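Local coordinates for salicylaldehyde dehydrogenase NahF (Pseudomonas putida, PDB 4JZ6), which probably catalyses the NAD+-dependent oxidation of salicylaldehyde to salicylate, a step in the bacterial degradation of naphthalene, at residues M390-E395 with G399-V404; K358-K363 with T381-V386; G292-Q297 with A319-K324; S272-L277 with V286-F291. One frame throughout, in Å; residues are numbered along the deposited sequence.

Contact 1 of 4, residues M390-E395 with G399-V404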
# COMPACT_ATOMS: atom_id res chain seq x y z
N MET A 390 17.81 -2.30 -27.68
CA MET A 390 18.87 -2.87 -26.87
C MET A 390 18.36 -3.14 -25.45
O MET A 390 17.60 -2.34 -24.90
CB MET A 390 20.07 -1.93 -26.81
CG MET A 390 20.62 -1.56 -28.17
SD MET A 390 21.77 -0.18 -28.09
CE MET A 390 21.96 0.22 -29.82
N ARG A 391 18.75 -4.28 -24.88
CA ARG A 391 18.35 -4.62 -23.52
C ARG A 391 18.78 -3.55 -22.53
O ARG A 391 18.02 -3.17 -21.64
CB ARG A 391 18.93 -5.97 -23.11
CG ARG A 391 18.46 -7.15 -23.95
CD ARG A 391 19.14 -8.43 -23.48
NE ARG A 391 19.00 -8.61 -22.04
CZ ARG A 391 19.81 -9.37 -21.30
NH1 ARG A 391 20.82 -10.03 -21.87
NH2 ARG A 391 19.61 -9.47 -19.99
N ILE A 392 20.00 -3.03 -22.69
CA ILE A 392 20.57 -2.06 -21.76
C ILE A 392 19.83 -0.71 -21.78
O ILE A 392 20.01 0.11 -20.88
CB ILE A 392 22.09 -1.86 -21.99
CG1 ILE A 392 22.77 -1.37 -20.70
CG2 ILE A 392 22.35 -0.92 -23.15
CD1 ILE A 392 24.28 -1.39 -20.76
N TYR A 393 19.00 -0.50 -22.80
CA TYR A 393 18.15 0.68 -22.88
C TYR A 393 17.29 0.88 -21.62
O TYR A 393 17.14 2.01 -21.15
CB TYR A 393 17.25 0.57 -24.12
CG TYR A 393 16.32 1.73 -24.39
CD1 TYR A 393 14.97 1.66 -24.04
CD2 TYR A 393 16.77 2.88 -25.04
CE1 TYR A 393 14.10 2.70 -24.31
CE2 TYR A 393 15.91 3.93 -25.31
CZ TYR A 393 14.58 3.84 -24.95
OH TYR A 393 13.72 4.89 -25.22
N ASP A 394 16.75 -0.19 -21.07
CA ASP A 394 15.91 -0.04 -19.89
C ASP A 394 16.20 -1.05 -18.79
O ASP A 394 15.70 -0.92 -17.67
CB ASP A 394 14.42 -0.07 -20.27
CG ASP A 394 13.53 0.48 -19.18
OD1 ASP A 394 13.97 1.42 -18.48
OD2 ASP A 394 12.39 -0.02 -19.02
N GLU A 395 16.99 -2.07 -19.09
CA GLU A 395 17.37 -3.04 -18.06
C GLU A 395 18.38 -2.42 -17.08
O GLU A 395 19.38 -1.83 -17.50
CB GLU A 395 17.96 -4.30 -18.69
CG GLU A 395 17.15 -5.55 -18.42
CD GLU A 395 17.35 -6.61 -19.49
OE1 GLU A 395 18.12 -7.56 -19.24
OE2 GLU A 395 16.74 -6.49 -20.58
N GLY A 399 26.38 -1.43 -11.92
CA GLY A 399 27.81 -1.32 -12.17
C GLY A 399 28.25 0.05 -12.65
O GLY A 399 27.42 0.92 -12.92
N PRO A 400 29.58 0.25 -12.75
CA PRO A 400 30.20 1.48 -13.24
C PRO A 400 30.06 1.60 -14.76
O PRO A 400 31.05 1.78 -15.48
CB PRO A 400 31.67 1.30 -12.86
CG PRO A 400 31.88 -0.17 -12.89
CD PRO A 400 30.59 -0.76 -12.37
N ILE A 401 28.82 1.49 -15.23
CA ILE A 401 28.51 1.65 -16.64
C ILE A 401 27.22 2.46 -16.74
O ILE A 401 26.38 2.41 -15.83
CB ILE A 401 28.34 0.28 -17.35
CG1 ILE A 401 28.11 0.46 -18.85
CG2 ILE A 401 27.23 -0.53 -16.71
CD1 ILE A 401 27.98 -0.84 -19.62
N THR A 402 27.09 3.24 -17.80
CA THR A 402 25.90 4.05 -18.02
C THR A 402 25.70 4.32 -19.52
O THR A 402 26.66 4.25 -20.30
CB THR A 402 25.96 5.37 -17.21
OG1 THR A 402 24.65 5.93 -17.10
CG2 THR A 402 26.91 6.37 -17.87
N VAL A 403 24.46 4.61 -19.92
CA VAL A 403 24.13 4.75 -21.33
C VAL A 403 23.61 6.14 -21.73
O VAL A 403 22.92 6.81 -20.96
CB VAL A 403 23.11 3.69 -21.79
CG1 VAL A 403 23.62 2.29 -21.50
CG2 VAL A 403 21.76 3.91 -21.13
N VAL A 404 23.96 6.55 -22.95
CA VAL A 404 23.49 7.80 -23.51
C VAL A 404 22.42 7.55 -24.56
O VAL A 404 22.66 6.85 -25.55
CB VAL A 404 24.64 8.60 -24.16
CG1 VAL A 404 24.18 10.01 -24.48
CG2 VAL A 404 25.84 8.64 -23.25
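Ile392 meets Ile401 and Val403 through aliphatic carbons, while the flat groups belong to the neighbours of Ile392: the guanidinium of Arg391 has Glu395 OE2 at its edge and in its plane, and Tyr393, whose CB points away from the strand, makes a cation-pi contact with Arg306. The setting is the mixed beta sheet of an alpha/beta domain in an aldehyde dehydrogenase, with a loop folded back over strand 401-407, into which Pro400 leads as the centre of an inverse gamma turn. Arg391 O takes both Asp394 N and Glu395 N, holding the loop in a compact bend. Arg391 and Glu395 reinforce it with a salt bridge; the modelled separation of NH2 from OE1, 2.5 Å, is doubtfully short. Lys271 NZ bonds to the backbone oxygens of Ile392 and Glu395. Branched aliphatic residues suit the buried interface because they fill it without bringing polar atoms. The CG1 branch of Ile392 lies anti to the backbone N (chi1 -155°), sending its terminal methyl toward the strand. That methyl meets Ile401 tip to tip, CD1 to CD1 at 3.9 Å. The Ile392 and Val403 side chains pass each other in opposite directions, and Val403 CG1 lies 3.8 Å from each of Ile392 CG1, CG2 and CD1.

Contact 2 of 4, residues K358-K363 with T381-V386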
# COMPACT_ATOMS: atom_id res chain seq x y z
N LYS A 358 27.29 -6.86 -24.57
CA LYS A 358 27.39 -7.49 -25.88
C LYS A 358 26.16 -7.19 -26.73
O LYS A 358 26.27 -6.85 -27.91
CB LYS A 358 27.59 -9.00 -25.76
CG LYS A 358 27.70 -9.70 -27.12
CD LYS A 358 27.63 -11.22 -27.02
CE LYS A 358 27.81 -11.87 -28.40
NZ LYS A 358 27.69 -13.35 -28.37
N ASP A 359 24.98 -7.33 -26.12
CA ASP A 359 23.73 -7.11 -26.83
C ASP A 359 23.66 -5.70 -27.41
O ASP A 359 23.35 -5.53 -28.59
CB ASP A 359 22.53 -7.35 -25.90
CG ASP A 359 21.21 -6.97 -26.55
OD1 ASP A 359 20.61 -7.84 -27.21
OD2 ASP A 359 20.79 -5.81 -26.40
N ALA A 360 23.94 -4.71 -26.57
CA ALA A 360 23.99 -3.32 -27.01
C ALA A 360 25.01 -3.13 -28.13
O ALA A 360 24.71 -2.53 -29.16
CB ALA A 360 24.31 -2.41 -25.84
N ILE A 361 26.21 -3.67 -27.92
CA ILE A 361 27.30 -3.48 -28.86
C ILE A 361 27.04 -4.15 -30.22
O ILE A 361 27.45 -3.63 -31.27
CB ILE A 361 28.66 -3.92 -28.23
CG1 ILE A 361 29.71 -2.83 -28.45
CG2 ILE A 361 29.15 -5.26 -28.77
CD1 ILE A 361 29.24 -1.49 -27.97
N ASP A 362 26.34 -5.28 -30.21
CA ASP A 362 26.01 -5.99 -31.44
C ASP A 362 24.91 -5.27 -32.21
O ASP A 362 24.75 -5.48 -33.41
CB ASP A 362 25.57 -7.43 -31.14
CG ASP A 362 26.73 -8.32 -30.72
OD1 ASP A 362 27.89 -8.02 -31.09
OD2 ASP A 362 26.47 -9.33 -30.04
N LYS A 363 24.17 -4.42 -31.51
CA LYS A 363 23.05 -3.69 -32.10
C LYS A 363 23.39 -2.23 -32.40
O LYS A 363 22.49 -1.40 -32.52
CB LYS A 363 21.82 -3.75 -31.20
CG LYS A 363 21.21 -5.14 -31.08
CD LYS A 363 20.01 -5.14 -30.15
CE LYS A 363 19.40 -6.52 -30.04
NZ LYS A 363 18.21 -6.54 -29.15
N THR A 381 32.59 2.89 -17.70
CA THR A 381 32.19 2.67 -19.08
C THR A 381 30.96 3.50 -19.47
O THR A 381 29.98 3.56 -18.73
CB THR A 381 31.90 1.17 -19.32
OG1 THR A 381 33.04 0.39 -18.95
CG2 THR A 381 31.56 0.90 -20.77
N ILE A 382 31.03 4.15 -20.63
CA ILE A 382 29.88 4.88 -21.17
C ILE A 382 29.56 4.39 -22.59
O ILE A 382 30.45 4.33 -23.45
CB ILE A 382 30.15 6.40 -21.24
CG1 ILE A 382 30.58 6.95 -19.88
CG2 ILE A 382 28.91 7.13 -21.72
CD1 ILE A 382 31.08 8.37 -19.94
N LEU A 383 28.30 4.03 -22.82
CA LEU A 383 27.85 3.63 -24.15
C LEU A 383 27.00 4.74 -24.75
O LEU A 383 26.12 5.29 -24.09
CB LEU A 383 27.06 2.32 -24.09
CG LEU A 383 27.77 1.11 -23.48
CD1 LEU A 383 26.88 -0.11 -23.46
CD2 LEU A 383 29.03 0.82 -24.25
N ASP A 384 27.29 5.09 -26.01
CA ASP A 384 26.57 6.15 -26.71
C ASP A 384 25.72 5.55 -27.83
O ASP A 384 25.96 4.43 -28.27
CB ASP A 384 27.56 7.15 -27.30
CG ASP A 384 26.90 8.45 -27.72
OD1 ASP A 384 25.65 8.54 -27.68
OD2 ASP A 384 27.63 9.39 -28.10
N HIS A 385 24.73 6.33 -28.29
CA HIS A 385 23.80 5.89 -29.33
C HIS A 385 23.10 4.59 -28.95
O HIS A 385 23.02 3.65 -29.75
CB HIS A 385 24.51 5.72 -30.67
CG HIS A 385 25.32 6.91 -31.07
ND1 HIS A 385 24.76 8.07 -31.55
CD2 HIS A 385 26.66 7.11 -31.07
CE1 HIS A 385 25.71 8.94 -31.83
NE2 HIS A 385 26.88 8.39 -31.54
N VAL A 386 22.61 4.54 -27.72
CA VAL A 386 21.81 3.42 -27.26
C VAL A 386 20.36 3.62 -27.71
O VAL A 386 19.83 4.73 -27.65
CB VAL A 386 21.91 3.26 -25.73
CG1 VAL A 386 20.87 2.30 -25.21
CG2 VAL A 386 23.31 2.80 -25.36
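Apolar packing alone joins Ala360 and Ile361 of helix 349-362 to Leu383 of strand 381-384. Leu383 offers one methyl to each: CD1 lies 4.2 Å from Ala360 CB, and CD2 lies 4.4 Å from Ile361 CD1. With CG anti to the carbonyl carbon (chi1 -57°), the forked end of the leucine spans both helix residues. Ala360 suits its buried place because a single methyl lets the helix backbone come near the sheet, and the same residue also touches Ile392. Ile361, at the partly exposed margin, needs the length of its CD1 arm to arrive, and it packs on Val367 as well.

The polar interactions stay within each segment or turn elsewhere. Lys363 NZ forms a salt bridge with Asp359 OD1 at 3.3 Å, the hydrogen bond within it weak, and also bonds to Asp389 O, while Asp359 OD2 accepts from Arg391 N. In segment 381-386, Asp384 OD1 sits over the centre of one face of the His385 ring, 3.7 Å above its plane; Asp384 OD2 forms a salt bridge with Arg406.

Leu383 faces helix 349-362, whereas its neighbour Ile382 packs on helix 311-327. Helices on both sides of one sheet mark the layered alpha/beta/alpha architecture of the aldehyde dehydrogenase fold.

Contact 3 of 4, residues G292-Q297 with A319-K324. With SO4 (sulfate ion), chain E.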
# COMPACT_ATOMS: atom_id res chain seq x y z
N GLY A 292 26.47 11.10 -10.26
CA GLY A 292 25.35 10.18 -10.16
C GLY A 292 25.62 8.84 -10.82
O GLY A 292 25.08 7.82 -10.41
N SER A 293 26.46 8.85 -11.85
CA SER A 293 26.75 7.63 -12.59
C SER A 293 27.71 6.71 -11.86
O SER A 293 27.54 5.49 -11.88
CB SER A 293 27.32 7.96 -13.97
OG SER A 293 26.33 8.58 -14.78
N PHE A 294 28.72 7.28 -11.20
CA PHE A 294 29.83 6.47 -10.74
C PHE A 294 30.09 6.47 -9.24
O PHE A 294 31.07 5.88 -8.78
CB PHE A 294 31.09 6.86 -11.50
CG PHE A 294 30.95 6.70 -12.97
CD1 PHE A 294 30.78 5.44 -13.52
CD2 PHE A 294 30.98 7.80 -13.80
CE1 PHE A 294 30.64 5.28 -14.89
CE2 PHE A 294 30.84 7.66 -15.17
CZ PHE A 294 30.67 6.39 -15.71
N LEU A 295 29.21 7.10 -8.48
CA LEU A 295 29.31 6.99 -7.03
C LEU A 295 29.06 5.53 -6.66
O LEU A 295 28.11 4.92 -7.15
CB LEU A 295 28.31 7.92 -6.36
CG LEU A 295 28.21 7.83 -4.83
CD1 LEU A 295 29.55 8.09 -4.19
CD2 LEU A 295 27.19 8.83 -4.34
N PHE A 296 29.94 4.97 -5.82
CA PHE A 296 29.85 3.57 -5.39
C PHE A 296 29.73 2.60 -6.58
O PHE A 296 28.98 1.62 -6.52
CB PHE A 296 28.70 3.37 -4.38
CG PHE A 296 28.67 2.00 -3.75
CD1 PHE A 296 29.83 1.40 -3.27
CD2 PHE A 296 27.47 1.32 -3.62
CE1 PHE A 296 29.79 0.15 -2.69
CE2 PHE A 296 27.43 0.05 -3.03
CZ PHE A 296 28.59 -0.53 -2.57
N GLN A 297 30.45 2.91 -7.65
CA GLN A 297 30.49 2.05 -8.83
C GLN A 297 29.12 1.82 -9.46
O GLN A 297 28.85 0.73 -9.96
CB GLN A 297 31.07 0.68 -8.46
CG GLN A 297 32.39 0.74 -7.76
CD GLN A 297 32.29 0.62 -6.25
OE1 GLN A 297 32.72 1.51 -5.52
NE2 GLN A 297 31.72 -0.48 -5.78
N ALA A 319 31.47 14.36 -25.07
CA ALA A 319 32.91 14.58 -25.06
C ALA A 319 33.42 14.97 -23.67
O ALA A 319 34.41 14.42 -23.18
CB ALA A 319 33.30 15.62 -26.10
N ARG A 320 32.75 15.93 -23.03
CA ARG A 320 33.15 16.38 -21.70
C ARG A 320 32.98 15.26 -20.68
O ARG A 320 33.87 15.01 -19.86
CB ARG A 320 32.36 17.61 -21.27
CG ARG A 320 32.49 18.80 -22.22
CD ARG A 320 32.14 20.09 -21.50
NE ARG A 320 31.78 21.16 -22.43
CZ ARG A 320 31.21 22.31 -22.07
NH1 ARG A 320 30.93 22.53 -20.79
NH2 ARG A 320 30.91 23.22 -22.98
N PHE A 321 31.82 14.60 -20.73
CA PHE A 321 31.50 13.48 -19.85
C PHE A 321 32.61 12.42 -19.93
O PHE A 321 33.07 11.92 -18.90
CB PHE A 321 30.16 12.89 -20.27
CG PHE A 321 29.59 11.90 -19.30
CD1 PHE A 321 29.98 11.90 -17.97
CD2 PHE A 321 28.65 10.96 -19.72
CE1 PHE A 321 29.45 10.97 -17.08
CE2 PHE A 321 28.11 10.04 -18.84
CZ PHE A 321 28.51 10.05 -17.52
N VAL A 322 33.03 12.11 -21.14
CA VAL A 322 34.04 11.08 -21.35
C VAL A 322 35.39 11.51 -20.78
O VAL A 322 36.11 10.71 -20.18
CB VAL A 322 34.16 10.70 -22.84
CG1 VAL A 322 35.51 10.03 -23.14
CG2 VAL A 322 33.01 9.78 -23.23
N GLU A 323 35.72 12.79 -20.96
CA GLU A 323 36.97 13.33 -20.46
C GLU A 323 37.06 13.14 -18.95
O GLU A 323 38.01 12.53 -18.45
CB GLU A 323 37.09 14.81 -20.83
CG GLU A 323 38.51 15.32 -20.96
CD GLU A 323 39.15 15.62 -19.62
OE1 GLU A 323 38.46 16.17 -18.73
OE2 GLU A 323 40.36 15.31 -19.46
N LYS A 324 36.05 13.63 -18.23
CA LYS A 324 36.01 13.50 -16.77
C LYS A 324 36.02 12.04 -16.31
O LYS A 324 36.72 11.67 -15.37
CB LYS A 324 34.76 14.19 -16.22
CG LYS A 324 34.71 15.68 -16.43
CD LYS A 324 35.93 16.36 -15.84
CE LYS A 324 35.83 17.87 -15.98
NZ LYS A 324 37.16 18.54 -15.89
S SO4 E . 28.02 25.57 -20.82
O1 SO4 E . 28.46 25.56 -22.21
O2 SO4 E . 27.79 26.95 -20.40
O3 SO4 E . 26.78 24.81 -20.72
O4 SO4 E . 29.03 24.96 -19.95
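Phe321 reaches Ser293 and Phe294 with the far end of its ring, although its CB does not point directly at them. From CB the chain turns so that CG is anti to the backbone N (chi1 -169°), and this carries the ring across from helix 311-327 to the end of helix 282-294. Along one side of the ring, CD2 packs on Ile382 CD1 and CE2 on the Thr402 CG2 methyl. On the other side, CE1 packs on the backbone of Val290 and lies 4.1 Å from Phe294 CE2, the two rings crossing obliquely. At the tip, CZ is also 4.1 Å from Phe294 CE2 and lies 3.8 Å from Ser293 OG, which stands at the ring edge near its plane. That serine can occupy an apolar interface because its hydroxyl bonds back to Ala289 O of its own helix. Its CB covers one face of the Phe294 ring, 3.6 Å above the plane and offset toward the rim.

Arg320, next to Phe321, extends toward a sulfate, probably from the crystallisation liquor. NH1 donates to O4 of the sulfate at 3.2 Å and 164°, with O4 in the guanidinium plane; NH2 reaches O1 only weakly, at 3.5 Å, and has a salt bridge to Glu316. Ile282 N and Asn283 N, at the start of helix 282-294, and Arg431 also bind this anion.

Beyond the helix, Phe296 stacks on Trp113, a residue of a salicylaldehyde pocket. The contact itself is helix-to-helix packing between 282-294 and 311-327, consecutive helices joined through strand 306-310, in the alpha/beta domain of the aldehyde dehydrogenase.

Contact 4 of 4, residues S272-L277 with V286-F291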
# COMPACT_ATOMS: atom_id res chain seq x y z
N SER A 272 17.37 5.25 -13.42
CA SER A 272 17.27 6.69 -13.22
C SER A 272 18.01 7.52 -14.26
O SER A 272 19.23 7.39 -14.43
CB SER A 272 17.75 7.03 -11.81
OG SER A 272 16.87 6.47 -10.86
N PRO A 273 17.27 8.39 -14.97
CA PRO A 273 17.82 9.16 -16.09
C PRO A 273 18.23 10.58 -15.69
O PRO A 273 17.64 11.18 -14.80
CB PRO A 273 16.63 9.24 -17.04
CG PRO A 273 15.44 9.32 -16.12
CD PRO A 273 15.81 8.56 -14.85
N LEU A 274 19.26 11.09 -16.36
CA LEU A 274 19.55 12.51 -16.30
C LEU A 274 19.14 13.12 -17.64
O LEU A 274 19.72 12.80 -18.69
CB LEU A 274 21.03 12.76 -16.02
CG LEU A 274 21.40 14.18 -15.55
CD1 LEU A 274 20.86 14.42 -14.16
CD2 LEU A 274 22.90 14.41 -15.58
N ILE A 275 18.13 13.98 -17.61
CA ILE A 275 17.67 14.65 -18.83
C ILE A 275 18.45 15.94 -19.07
O ILE A 275 18.38 16.89 -18.28
CB ILE A 275 16.17 14.97 -18.77
CG1 ILE A 275 15.37 13.69 -18.51
CG2 ILE A 275 15.74 15.64 -20.06
CD1 ILE A 275 13.88 13.91 -18.37
N VAL A 276 19.21 15.96 -20.16
CA VAL A 276 20.00 17.12 -20.53
C VAL A 276 19.38 17.78 -21.75
O VAL A 276 19.57 17.32 -22.87
CB VAL A 276 21.45 16.72 -20.84
CG1 VAL A 276 22.32 17.93 -21.05
CG2 VAL A 276 22.00 15.86 -19.73
N LEU A 277 18.62 18.86 -21.53
CA LEU A 277 17.91 19.54 -22.61
C LEU A 277 18.90 20.36 -23.44
O LEU A 277 20.06 20.47 -23.07
CB LEU A 277 16.80 20.44 -22.06
CG LEU A 277 15.80 19.78 -21.10
CD1 LEU A 277 14.97 20.81 -20.38
CD2 LEU A 277 14.90 18.80 -21.83
N VAL A 286 27.38 17.79 -16.68
CA VAL A 286 28.46 16.81 -16.68
C VAL A 286 28.83 16.43 -15.25
O VAL A 286 28.98 15.25 -14.93
CB VAL A 286 29.70 17.31 -17.45
CG1 VAL A 286 30.90 16.42 -17.19
CG2 VAL A 286 29.40 17.36 -18.95
N LYS A 287 28.96 17.43 -14.38
CA LYS A 287 29.28 17.19 -12.97
C LYS A 287 28.23 16.30 -12.30
O LYS A 287 28.57 15.36 -11.58
CB LYS A 287 29.45 18.51 -12.21
CG LYS A 287 30.62 19.35 -12.70
CD LYS A 287 31.08 20.36 -11.67
CE LYS A 287 30.16 21.56 -11.56
NZ LYS A 287 30.66 22.54 -10.55
N ALA A 288 26.96 16.60 -12.53
CA ALA A 288 25.90 15.78 -11.96
C ALA A 288 25.95 14.38 -12.55
O ALA A 288 25.73 13.39 -11.86
CB ALA A 288 24.55 16.41 -12.20
N ALA A 289 26.25 14.32 -13.85
CA ALA A 289 26.31 13.04 -14.54
C ALA A 289 27.43 12.17 -13.98
O ALA A 289 27.21 11.02 -13.61
CB ALA A 289 26.47 13.25 -16.04
N VAL A 290 28.64 12.74 -13.92
CA VAL A 290 29.80 12.02 -13.40
C VAL A 290 29.54 11.49 -11.99
O VAL A 290 29.85 10.34 -11.68
CB VAL A 290 31.05 12.92 -13.39
CG1 VAL A 290 32.19 12.24 -12.65
CG2 VAL A 290 31.47 13.22 -14.81
N PHE A 291 28.96 12.33 -11.15
CA PHE A 291 28.68 11.97 -9.77
C PHE A 291 27.63 10.87 -9.65
O PHE A 291 27.86 9.84 -9.00
CB PHE A 291 28.24 13.20 -8.98
CG PHE A 291 27.74 12.89 -7.59
CD1 PHE A 291 28.63 12.54 -6.59
CD2 PHE A 291 26.39 12.96 -7.29
CE1 PHE A 291 28.18 12.25 -5.32
CE2 PHE A 291 25.93 12.69 -6.02
CZ PHE A 291 26.83 12.33 -5.03
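Leu274 CD2 makes the close part of this contact, pressing on the helix at Ala288 and Ala289. It lies 3.8 Å from both the backbone N and the CB of Ala289, so the methyl meets main chain as well as side chain; Ala288 CB is a little farther, at 4.3 Å. With CG anti to the backbone N (chi1 -164°), the forked end of Leu274 is directed at the helix, and CD2 is the methyl that touches. Two consecutive alanines suit a place where the backbones come together, with the CA atoms of Leu274 and Ala289 just 7.0 Å apart, and the leucine supplies the bulk that fills the gap. Strand 273-276, helix 282-294 and strand 306-310 form a beta-alpha-beta unit with its strands parallel and adjacent. Leu307 of the second strand touches both Leu274 and Ala289, while Phe429, from the strand at the other flank of 273-276, touches Leu274 and Ala288.

Farther along the strand the two segments separate: the Val276 side chain stays 6.4 Å from the helix segment and packs on Val309 instead. Lys287 turns its CB away from the strand and is partly exposed; its NZ forms a salt bridge with Glu495 of the second subunit. Phe291, likewise partly exposed, sets its ring at about 45° to that of Tyr498 of the same second subunit.

From the N terminus, contact 4 comes first and closes the short connection from strand 273-276 to helix 282-294. The end of that helix then serves contact 3, whose loop passes through strand 306-310 to helix 311-327. Contact 2 follows, spanning the route from helix 349-362 through strand 366-369 to strand 381-384, and contact 1 closes the loop leading into strand 401-407. The four lie in series, without nesting or crossing. They are nonetheless joined in space: Val404 N probably bonds to Leu383 O between neighbouring strands of contacts 1 and 2, and Lys324 and Val290 pack together between contacts 3 and 4. Contacts 3 and 4 also reach the second subunit.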